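Local atomic coordinates of centrosome-associated zinc finger protein Cp190 (Drosophila melanogaster, PDB entry 6ER1), a protein that organises chromatin domains and insulator boundaries when recruited by DNA-binding insulator proteins, and forms homodimers through its N-terminal BTB domain. Residues 25-37 with 45-57. Residues are numbered along the deposited sequence; the frame is centred on the assembly and turned at random.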
# COMPACT_ATOMS: atom_id res chain seq x y z
N LEU A 25 -0.57 -0.58 -7.22
CA LEU A 25 -1.22 0.35 -6.33
C LEU A 25 -1.94 1.50 -7.09
O LEU A 25 -3.06 1.87 -6.76
CB LEU A 25 -0.19 0.99 -5.41
CG LEU A 25 -0.65 1.99 -4.37
CD1 LEU A 25 -1.54 1.34 -3.32
CD2 LEU A 25 0.53 2.76 -3.78
N GLN A 26 -1.27 2.02 -8.10
CA GLN A 26 -1.86 3.10 -8.94
C GLN A 26 -3.12 2.60 -9.62
O GLN A 26 -4.13 3.32 -9.65
CB GLN A 26 -0.80 3.55 -9.91
CG GLN A 26 0.23 4.41 -9.23
CD GLN A 26 1.50 4.54 -10.01
OE1 GLN A 26 1.55 4.22 -11.21
NE2 GLN A 26 2.53 5.07 -9.37
N ASN A 27 -3.10 1.37 -10.14
CA ASN A 27 -4.28 0.78 -10.70
C ASN A 27 -5.42 0.67 -9.70
O ASN A 27 -6.57 0.97 -10.00
CB ASN A 27 -3.97 -0.55 -11.35
CG ASN A 27 -5.18 -1.20 -11.97
OD1 ASN A 27 -5.77 -0.63 -12.91
ND2 ASN A 27 -5.57 -2.37 -11.47
N PHE A 28 -5.11 0.22 -8.50
CA PHE A 28 -6.13 0.17 -7.47
C PHE A 28 -6.77 1.55 -7.16
O PHE A 28 -7.97 1.67 -6.92
CB PHE A 28 -5.58 -0.43 -6.18
CG PHE A 28 -5.16 -1.88 -6.27
CD1 PHE A 28 -5.76 -2.78 -7.17
CD2 PHE A 28 -4.14 -2.32 -5.46
CE1 PHE A 28 -5.35 -4.10 -7.21
CE2 PHE A 28 -3.75 -3.64 -5.47
CZ PHE A 28 -4.33 -4.52 -6.35
N PHE A 29 -5.92 2.56 -7.09
CA PHE A 29 -6.37 3.93 -6.88
C PHE A 29 -7.28 4.39 -7.99
O PHE A 29 -8.37 4.88 -7.72
CB PHE A 29 -5.15 4.85 -6.73
CG PHE A 29 -5.48 6.33 -6.58
CD1 PHE A 29 -6.36 6.77 -5.63
CD2 PHE A 29 -4.75 7.23 -7.27
CE1 PHE A 29 -6.60 8.09 -5.44
CE2 PHE A 29 -4.97 8.58 -7.11
CZ PHE A 29 -5.92 9.02 -6.21
N ASN A 30 -6.91 4.10 -9.24
CA ASN A 30 -7.72 4.51 -10.39
C ASN A 30 -9.07 3.80 -10.40
O ASN A 30 -10.05 4.41 -10.79
CB ASN A 30 -6.96 4.21 -11.68
CG ASN A 30 -5.68 5.02 -11.85
OD1 ASN A 30 -5.49 6.03 -11.20
ND2 ASN A 30 -4.79 4.54 -12.70
N LYS A 31 -9.14 2.56 -9.92
CA LYS A 31 -10.37 1.76 -9.95
C LYS A 31 -11.13 1.85 -8.61
O LYS A 31 -12.20 1.27 -8.47
CB LYS A 31 -9.99 0.27 -10.23
CG LYS A 31 -9.37 0.02 -11.60
CD LYS A 31 -10.38 0.03 -12.73
CE LYS A 31 -9.70 0.14 -14.10
NZ LYS A 31 -8.71 -0.94 -14.35
N THR A 32 -10.56 2.55 -7.61
CA THR A 32 -11.06 2.66 -6.21
C THR A 32 -11.21 1.30 -5.53
O THR A 32 -12.18 1.06 -4.82
CB THR A 32 -12.35 3.47 -6.06
OG1 THR A 32 -13.47 2.64 -6.37
CG2 THR A 32 -12.28 4.67 -6.93
N ASP A 33 -10.25 0.42 -5.80
CA ASP A 33 -10.18 -0.91 -5.19
C ASP A 33 -9.42 -0.79 -3.90
O ASP A 33 -8.33 -0.21 -3.87
CB ASP A 33 -9.47 -1.89 -6.11
CG ASP A 33 -10.28 -2.26 -7.33
OD1 ASP A 33 -11.52 -2.27 -7.23
OD2 ASP A 33 -9.69 -2.56 -8.40
N TYR A 34 -10.01 -1.35 -2.83
CA TYR A 34 -9.43 -1.44 -1.49
C TYR A 34 -9.31 -0.09 -0.81
O TYR A 34 -8.69 0.01 0.25
CB TYR A 34 -8.07 -2.22 -1.43
CG TYR A 34 -8.09 -3.50 -2.25
CD1 TYR A 34 -8.81 -4.58 -1.82
CD2 TYR A 34 -7.49 -3.57 -3.52
CE1 TYR A 34 -8.90 -5.74 -2.59
CE2 TYR A 34 -7.58 -4.73 -4.30
CZ TYR A 34 -8.29 -5.82 -3.81
OH TYR A 34 -8.42 -6.99 -4.53
N CYS A 35 -9.99 0.94 -1.35
CA CYS A 35 -9.94 2.25 -0.70
C CYS A 35 -10.67 2.19 0.64
O CYS A 35 -11.67 1.46 0.79
CB CYS A 35 -10.47 3.34 -1.60
SG CYS A 35 -9.40 3.70 -3.02
N ASP A 36 -10.15 2.90 1.62
CA ASP A 36 -10.68 2.83 2.98
C ASP A 36 -10.84 4.16 3.63
O ASP A 36 -11.14 4.23 4.82
CB ASP A 36 -9.81 1.90 3.84
CG ASP A 36 -8.37 2.31 3.86
OD1 ASP A 36 -8.00 3.39 3.38
OD2 ASP A 36 -7.56 1.52 4.36
N LEU A 37 -10.73 5.22 2.83
CA LEU A 37 -10.90 6.59 3.31
C LEU A 37 -11.49 7.42 2.17
O LEU A 37 -10.94 7.44 1.06
CB LEU A 37 -9.57 7.16 3.75
CG LEU A 37 -9.54 8.62 4.20
CD1 LEU A 37 -10.54 8.94 5.30
CD2 LEU A 37 -8.14 9.00 4.64
N SER A 45 -18.07 16.84 -3.81
CA SER A 45 -17.32 15.85 -4.57
C SER A 45 -16.41 15.06 -3.61
O SER A 45 -16.14 15.49 -2.48
CB SER A 45 -16.50 16.48 -5.69
OG SER A 45 -15.48 17.30 -5.20
N GLN A 46 -16.02 13.87 -4.03
CA GLN A 46 -15.28 12.96 -3.20
C GLN A 46 -14.07 12.41 -3.91
O GLN A 46 -14.08 12.20 -5.11
CB GLN A 46 -16.18 11.82 -2.75
CG GLN A 46 -17.33 12.25 -1.86
CD GLN A 46 -18.20 11.11 -1.40
OE1 GLN A 46 -18.29 10.06 -2.05
NE2 GLN A 46 -18.87 11.32 -0.28
N LEU A 47 -13.06 12.10 -3.10
CA LEU A 47 -11.85 11.44 -3.57
C LEU A 47 -11.60 10.25 -2.63
O LEU A 47 -11.42 10.43 -1.42
CB LEU A 47 -10.66 12.39 -3.52
CG LEU A 47 -9.30 11.88 -3.98
CD1 LEU A 47 -9.35 11.35 -5.40
CD2 LEU A 47 -8.21 12.90 -3.81
N LYS A 48 -11.58 9.04 -3.19
CA LYS A 48 -11.35 7.82 -2.40
C LYS A 48 -9.90 7.40 -2.46
O LYS A 48 -9.33 7.33 -3.55
CB LYS A 48 -12.24 6.69 -2.89
CG LYS A 48 -13.70 7.03 -2.66
CD LYS A 48 -14.70 5.99 -3.08
CE LYS A 48 -16.10 6.48 -2.66
NZ LYS A 48 -17.19 5.52 -2.98
N VAL A 49 -9.31 7.10 -1.31
CA VAL A 49 -7.89 6.88 -1.21
C VAL A 49 -7.64 5.67 -0.27
O VAL A 49 -8.56 5.13 0.36
CB VAL A 49 -7.18 8.16 -0.68
CG1 VAL A 49 -7.39 9.33 -1.60
CG2 VAL A 49 -7.66 8.51 0.72
N HIS A 50 -6.37 5.33 -0.14
CA HIS A 50 -5.86 4.31 0.80
C HIS A 50 -5.15 5.00 1.94
O HIS A 50 -4.14 5.67 1.71
CB HIS A 50 -4.90 3.37 0.11
CG HIS A 50 -5.47 2.68 -1.08
ND1 HIS A 50 -5.30 3.17 -2.37
CD2 HIS A 50 -6.25 1.57 -1.21
CE1 HIS A 50 -5.91 2.39 -3.23
NE2 HIS A 50 -6.51 1.41 -2.56
N ARG A 51 -5.64 4.81 3.15
CA ARG A 51 -5.05 5.41 4.35
C ARG A 51 -3.55 5.18 4.43
O ARG A 51 -2.80 6.12 4.75
CB ARG A 51 -5.75 4.90 5.58
CG ARG A 51 -5.54 5.72 6.81
CD ARG A 51 -6.34 5.16 7.99
NE ARG A 51 -7.74 5.57 7.90
CZ ARG A 51 -8.77 4.80 7.54
NH1 ARG A 51 -8.61 3.52 7.24
NH2 ARG A 51 -10.00 5.33 7.50
N LEU A 52 -3.10 3.94 4.15
CA LEU A 52 -1.70 3.62 4.29
C LEU A 52 -0.83 4.37 3.31
O LEU A 52 0.33 4.68 3.64
CB LEU A 52 -1.51 2.12 4.21
CG LEU A 52 -1.44 1.34 2.93
CD1 LEU A 52 -0.13 1.61 2.19
CD2 LEU A 52 -1.52 -0.16 3.18
N VAL A 53 -1.37 4.70 2.11
CA VAL A 53 -0.56 5.45 1.17
C VAL A 53 -0.34 6.87 1.69
O VAL A 53 0.77 7.44 1.63
CB VAL A 53 -1.24 5.48 -0.22
CG1 VAL A 53 -0.45 6.36 -1.16
CG2 VAL A 53 -1.30 4.06 -0.78
N LEU A 54 -1.42 7.47 2.18
CA LEU A 54 -1.34 8.84 2.72
C LEU A 54 -0.36 8.88 3.92
O LEU A 54 0.53 9.76 4.06
CB LEU A 54 -2.73 9.32 3.13
CG LEU A 54 -3.56 9.96 1.95
CD1 LEU A 54 -3.57 9.21 0.67
CD2 LEU A 54 -4.98 10.18 2.38
N SER A 55 -0.43 7.84 4.73
CA SER A 55 0.36 7.78 5.97
C SER A 55 1.87 7.61 5.73
O SER A 55 2.68 7.96 6.59
CB SER A 55 -0.11 6.67 6.87
OG SER A 55 -1.50 6.82 7.20
N ALA A 56 2.25 7.11 4.56
CA ALA A 56 3.70 6.97 4.24
C ALA A 56 4.40 8.33 4.16
O ALA A 56 5.61 8.41 4.35
CB ALA A 56 3.88 6.24 2.94
N CYS A 57 3.60 9.35 3.80
CA CYS A 57 4.14 10.72 3.59
C CYS A 57 3.86 11.71 4.68
O CYS A 57 4.56 12.76 4.79
CB CYS A 57 3.63 11.35 2.29
SG CYS A 57 4.34 10.58 0.84
O HOH W 1 -9.75 6.83 -6.23
O HOH W 2 -5.01 1.66 3.80
O HOH W 3 -6.31 1.69 7.15
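His50 and the loop after helix 17-31 illustrate how a buried imidazole can tie a turn to the sheet beside it. Its NE2 donates to Asp33 O (2.8 Å), close to the ring plane, while ND1 is bonded to Tyr94 OH. Cys35 SG sits over one face, 3.9 Å from the ring centroid, and Leu25 CD1 over the opposite one. Were the imidazole cut back to an alanine, Asp33 O would probably lose its donor and a gap open between Cys35 and Leu25.

Along the backbone, Val49 N donates to Leu37 O (2.9 Å), and Val49 O accepts from both Asp36 N and Leu37 N, a classic beta bulge.

Carboxylate bonds secure the next helix. Asp36 CG lies between its backbone N and carbonyl carbon (chi1 56°), bringing OD1 to Arg51 N; the nearly straight bond (2.8 Å, 172°) uses its syn lone pair. OD2 forms a long salt bridge to Arg51 NH1 and accepts a hydrogen bond from a water that accepts from Leu52 N; Arg51 NE pairs with Glu65.

Apolar contacts complete the interface: Leu25 and Val53 meet tip to tip (CD1 to CG2, 3.7 Å), and Leu37 lies alongside Val49. The Phe29 ring stacks on Tyr94, its edge meeting a polar group, Lys48 O.

These contacts join helix 17-31, sheet and helix 51-57 of a BTB/POZ domain beside its dimer interface, where His50 packs on Leu52 of the second subunit.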